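Local coordinates for protein 3-hydroxyacyl-CoA dehydrogenase type-2 (Mycobacterium avium, PDB 3PPI) that probably catalyses the NAD-dependent oxidation of 3-hydroxyacyl-CoA thioesters to 3-oxoacyl-CoA, as a tetrameric short-chain dehydrogenase/reductase, at residues Ala31-Ser36 with Arg48-Asp53; Pro217-Met220 with Ile224-Ser227. All coordinates share one frame; numbering follows the deposited sequence.

In the fold
Two separate pieces of a Rossmann-type fold are described here, one at the first strand in the chain, inside the parallel sheet, and one after its sixth strand. Contact 1 (31-36 with 48-53) packs that first strand against the first helix, beside the glycine-rich turn that in this family normally holds the dinucleotide; a magnesium ion, bound at Gly37 and Gly40, lies about 7 Å from the side chain of Val35. Contact 2 (217-220 with 224-227) folds the loop after strand 210-217 onto a short helix, in the region that borders the substrate pocket in relatives. The centres of contact 1 and contact 2 are about 22 Å apart, and the nearest atoms of contact 1 and contact 2 are about 11 Å apart.

Contact 1 (Ala31-Ser36 with Arg48-Asp53); sequences ASAIVS and RRLHAD
Ala33 and Val35, on one face of strand 31-36, meet Leu50 of the helix that follows, the strand-helix packing that opens a Rossmann beta-alpha-beta unit. At Ala33 the side chain points at the helix, and its CB lies 4.0 Å from Leu50 CD1. Ile34 faces the opposite side of the sheet and packs on the neighbouring strand 56-61, whose Val57 joins Leu55 in touching the Leu50 side chain. Val35 returns to the helix side, where its CG2 branch comes 4.2 Å from the same Leu50 CD1. Its CG1 is anti to the backbone N (chi1 180°), which places CG2, the branch that reaches the leucine, beside that nitrogen. A single methyl of Leu50 thus touches two alternate strand residues. Ser36, ending the strand, bonds through OG to His111 ND1, just before the glycine-rich turn, of the TGxxxGxG type of this family, consistent with dinucleotide binding. Across the buried seam the contact is wholly apolar; charge is kept to the outer side of the helix. There Arg49 joins two carboxylates: its NH1 reaches Asp254, and its NE donates to Asp53 OD2 at 3.0 Å, a salt bridge bent to 153° at the hydrogen and met on the syn side of the carboxylate, 25° out of its plane.

Contact 2 (Pro217-Met220 with Ile224-Ser227); sequences PGTM and IMES
Met225 reaches from the short helix 223-226 back to Thr219 and Met220, closing the loop that leaves strand 210-217. In short-chain dehydrogenases the chain after this strand commonly forms a flexible lid beside the substrate pocket, and this helix probably belongs to that region. The close part is small. The carbonyl O of Met220 meets the first two side-chain carbons of Met225, CB and CG, each at 3.3 Å; these are carbon-oxygen contacts, and no hydrogen bond joins the two segments. Further out, the bend of the methionine at chi2 (61°) puts SD beside the methyl of Thr219, and that at chi3 (66°) brings CE to the same methyl. Met225 SD lies 3.9 Å from Thr219 CG2 and the terminal CE 4.1 Å from it. The two side chains cross at about a right angle. With CG2 anti to the backbone N, the threonine presents its methyl to the sulfur, and OG1 is taken by Gln276. Phe236 of helix 230-238 and Leu246 touch both Thr219 and Met225. The side chain of Met220 leads away from the helix but stays buried, packing on Tyr264 of the second subunit.

The solvent side is looser. Glu226, partly exposed, forms a salt bridge with Lys221, while Ser227 is exposed. The helix itself is weakly bonded. Thr219 OG1 and Glu226 find their partners beside the seam, in Gln276 and Lys221, and the contact across it rests on methyl, thioether and carbonyl packing. A shift of the helix against the loop would therefore cost no hydrogen bond between the two segments, which is compatible with mobility but does not demonstrate it.

Contact 1 (Ala31-Ser36 with Arg48-Asp53)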
loop_
_atom_site.group_PDB
_atom_site.type_symbol
_atom_site.label_atom_id
_atom_site.label_comp_id
_atom_site.label_asym_id
_atom_site.label_seq_id
_atom_site.Cartn_x
_atom_site.Cartn_y
_atom_site.Cartn_z
ATOM N N ALA A 31 20.746 17.599 -23.523
ATOM C CA ALA A 31 19.319 17.413 -23.223
ATOM C C ALA A 31 18.684 18.643 -22.575
ATOM O O ALA A 31 19.374 19.520 -22.040
ATOM C CB ALA A 31 19.128 16.193 -22.327
ATOM N N SER A 32 17.354 18.684 -22.636
ATOM C CA SER A 32 16.568 19.715 -21.977
ATOM C C SER A 32 15.403 19.113 -21.192
ATOM O O SER A 32 15.025 17.945 -21.388
ATOM C CB SER A 32 16.048 20.729 -22.990
ATOM O OG SER A 32 15.294 20.087 -23.999
ATOM N N ALA A 33 14.842 19.942 -20.315
ATOM C CA ALA A 33 13.799 19.546 -19.387
ATOM C C ALA A 33 12.771 20.667 -19.259
ATOM O O ALA A 33 13.095 21.847 -19.459
ATOM C CB ALA A 33 14.403 19.248 -18.045
ATOM N N ILE A 34 11.538 20.291 -18.943
ATOM C CA ILE A 34 10.471 21.246 -18.600
ATOM C C ILE A 34 10.074 21.005 -17.146
ATOM O O ILE A 34 9.850 19.858 -16.740
ATOM C CB ILE A 34 9.212 21.049 -19.487
ATOM C CG1 ILE A 34 9.476 21.470 -20.931
ATOM C CG2 ILE A 34 8.014 21.856 -18.944
ATOM C CD1 ILE A 34 8.480 20.861 -21.908
ATOM N N VAL A 35 9.978 22.067 -16.358
ATOM C CA VAL A 35 9.460 21.944 -15.000
ATOM C C VAL A 35 8.192 22.755 -14.879
ATOM O O VAL A 35 8.238 23.991 -14.996
ATOM C CB VAL A 35 10.488 22.415 -13.948
ATOM C CG1 VAL A 35 9.924 22.278 -12.543
ATOM C CG2 VAL A 35 11.802 21.613 -14.076
ATOM N N SER A 36 7.057 22.077 -14.689
ATOM C CA SER A 36 5.799 22.782 -14.425
ATOM C C SER A 36 5.831 23.291 -12.987
ATOM O O SER A 36 6.427 22.675 -12.119
ATOM C CB SER A 36 4.553 21.920 -14.737
ATOM O OG SER A 36 4.256 20.975 -13.725
ATOM N N ARG A 48 16.596 25.062 -10.646
ATOM C CA ARG A 48 17.955 25.439 -10.262
ATOM C C ARG A 48 18.882 24.215 -10.279
ATOM O O ARG A 48 20.001 24.288 -10.779
ATOM C CB ARG A 48 17.961 26.096 -8.876
ATOM C CG ARG A 48 17.333 27.483 -8.853
ATOM C CD ARG A 48 17.451 28.116 -7.488
ATOM N NE ARG A 48 16.798 29.429 -7.418
ATOM C CZ ARG A 48 17.353 30.574 -7.814
ATOM N NH1 ARG A 48 18.576 30.592 -8.336
ATOM N NH2 ARG A 48 16.673 31.708 -7.700
ATOM N N ARG A 49 18.408 23.105 -9.727
ATOM C CA ARG A 49 19.183 21.861 -9.664
ATOM C C ARG A 49 19.457 21.294 -11.051
ATOM O O ARG A 49 20.590 20.951 -11.372
ATOM C CB ARG A 49 18.435 20.807 -8.838
ATOM C CG ARG A 49 19.076 19.417 -8.800
ATOM C CD ARG A 49 20.508 19.433 -8.269
ATOM N NE ARG A 49 21.070 18.082 -8.273
ATOM C CZ ARG A 49 21.026 17.215 -7.264
ATOM N NH1 ARG A 49 20.451 17.512 -6.109
ATOM N NH2 ARG A 49 21.565 16.019 -7.423
ATOM N N LEU A 50 18.414 21.158 -11.863
ATOM C CA LEU A 50 18.598 20.567 -13.189
ATOM C C LEU A 50 19.485 21.456 -14.074
ATOM O O LEU A 50 20.314 20.951 -14.823
ATOM C CB LEU A 50 17.258 20.291 -13.853
ATOM C CG LEU A 50 16.350 19.249 -13.195
ATOM C CD1 LEU A 50 15.089 19.034 -14.087
ATOM C CD2 LEU A 50 17.085 17.938 -12.938
ATOM N N HIS A 51 19.329 22.773 -13.952
ATOM C CA HIS A 51 20.162 23.727 -14.671
ATOM C C HIS A 51 21.640 23.604 -14.249
ATOM O O HIS A 51 22.529 23.531 -15.099
ATOM C CB HIS A 51 19.636 25.151 -14.446
ATOM C CG HIS A 51 20.483 26.208 -15.079
ATOM N ND1 HIS A 51 21.502 26.848 -14.407
ATOM C CD2 HIS A 51 20.480 26.720 -16.331
ATOM C CE1 HIS A 51 22.081 27.718 -15.214
ATOM N NE2 HIS A 51 21.476 27.663 -16.386
ATOM N N ALA A 52 21.897 23.562 -12.940
ATOM C CA ALA A 52 23.254 23.354 -12.426
ATOM C C ALA A 52 23.855 22.009 -12.865
ATOM O O ALA A 52 25.061 21.904 -13.043
ATOM C CB ALA A 52 23.276 23.459 -10.915
ATOM N N ASP A 53 23.011 20.992 -13.051
ATOM C CA ASP A 53 23.487 19.679 -13.516
ATOM C C ASP A 53 23.735 19.584 -15.021
ATOM O O ASP A 53 24.108 18.513 -15.514
ATOM C CB ASP A 53 22.507 18.575 -13.120
ATOM C CG ASP A 53 22.533 18.271 -11.636
ATOM O OD1 ASP A 53 23.420 18.799 -10.931
ATOM O OD2 ASP A 53 21.652 17.507 -11.176
#

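Contact 2 (Pro217-Met220 with Ile224-Ser227)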
loop_
_atom_site.group_PDB
_atom_site.type_symbol
_atom_site.label_atom_id
_atom_site.label_comp_id
_atom_site.label_asym_id
_atom_site.label_seq_id
_atom_site.Cartn_x
_atom_site.Cartn_y
_atom_site.Cartn_z
ATOM N N PRO A 217 5.287 14.274 -1.741
ATOM C CA PRO A 217 5.837 15.010 -0.614
ATOM C C PRO A 217 4.935 15.001 0.612
ATOM O O PRO A 217 3.712 14.861 0.494
ATOM C CB PRO A 217 5.961 16.445 -1.135
ATOM C CG PRO A 217 5.789 16.373 -2.605
ATOM C CD PRO A 217 4.966 15.158 -2.885
ATOM N N GLY A 218 5.556 15.126 1.779
ATOM C CA GLY A 218 4.851 15.430 3.005
ATOM C C GLY A 218 4.620 16.937 3.048
ATOM O O GLY A 218 4.203 17.521 2.053
ATOM N N THR A 219 4.873 17.555 4.192
ATOM C CA THR A 219 4.699 19.001 4.369
ATOM C C THR A 219 6.007 19.703 4.039
ATOM O O THR A 219 7.018 19.493 4.719
ATOM C CB THR A 219 4.245 19.340 5.803
ATOM O OG1 THR A 219 3.180 18.450 6.170
ATOM C CG2 THR A 219 3.754 20.804 5.901
ATOM N N MET A 220 5.968 20.543 3.002
ATOM C CA MET A 220 7.160 21.161 2.433
ATOM C C MET A 220 7.146 22.673 2.622
ATOM O O MET A 220 6.074 23.302 2.636
ATOM C CB MET A 220 7.242 20.851 0.936
ATOM C CG MET A 220 7.172 19.379 0.545
ATOM S SD MET A 220 8.360 18.296 1.388
ATOM C CE MET A 220 9.843 18.588 0.406
ATOM N N ILE A 224 3.417 29.183 -0.408
ATOM C CA ILE A 224 1.999 28.928 -0.179
ATOM C C ILE A 224 1.757 28.245 1.169
ATOM O O ILE A 224 0.852 28.613 1.909
ATOM C CB ILE A 224 1.392 28.042 -1.301
ATOM N N MET A 225 2.566 27.240 1.476
ATOM C CA MET A 225 2.467 26.552 2.752
ATOM C C MET A 225 2.712 27.527 3.888
ATOM O O MET A 225 1.938 27.577 4.831
ATOM C CB MET A 225 3.473 25.392 2.822
ATOM C CG MET A 225 3.356 24.522 4.062
ATOM S SD MET A 225 1.759 23.713 4.209
ATOM C CE MET A 225 1.779 22.604 2.806
ATOM N N GLU A 226 3.764 28.332 3.781
ATOM C CA GLU A 226 4.093 29.295 4.840
ATOM C C GLU A 226 3.073 30.425 5.020
ATOM O O GLU A 226 3.115 31.135 6.034
ATOM C CB GLU A 226 5.510 29.864 4.638
ATOM C CG GLU A 226 6.594 28.793 4.856
ATOM C CD GLU A 226 7.990 29.372 4.865
ATOM O OE1 GLU A 226 8.353 30.060 3.890
ATOM O OE2 GLU A 226 8.725 29.142 5.847
ATOM N N SER A 227 2.142 30.585 4.074
ATOM C CA SER A 227 1.046 31.570 4.237
ATOM C C SER A 227 0.094 31.231 5.402
ATOM O O SER A 227 -0.673 32.083 5.852
ATOM C CB SER A 227 0.241 31.725 2.931
ATOM O OG SER A 227 -0.523 30.558 2.654
#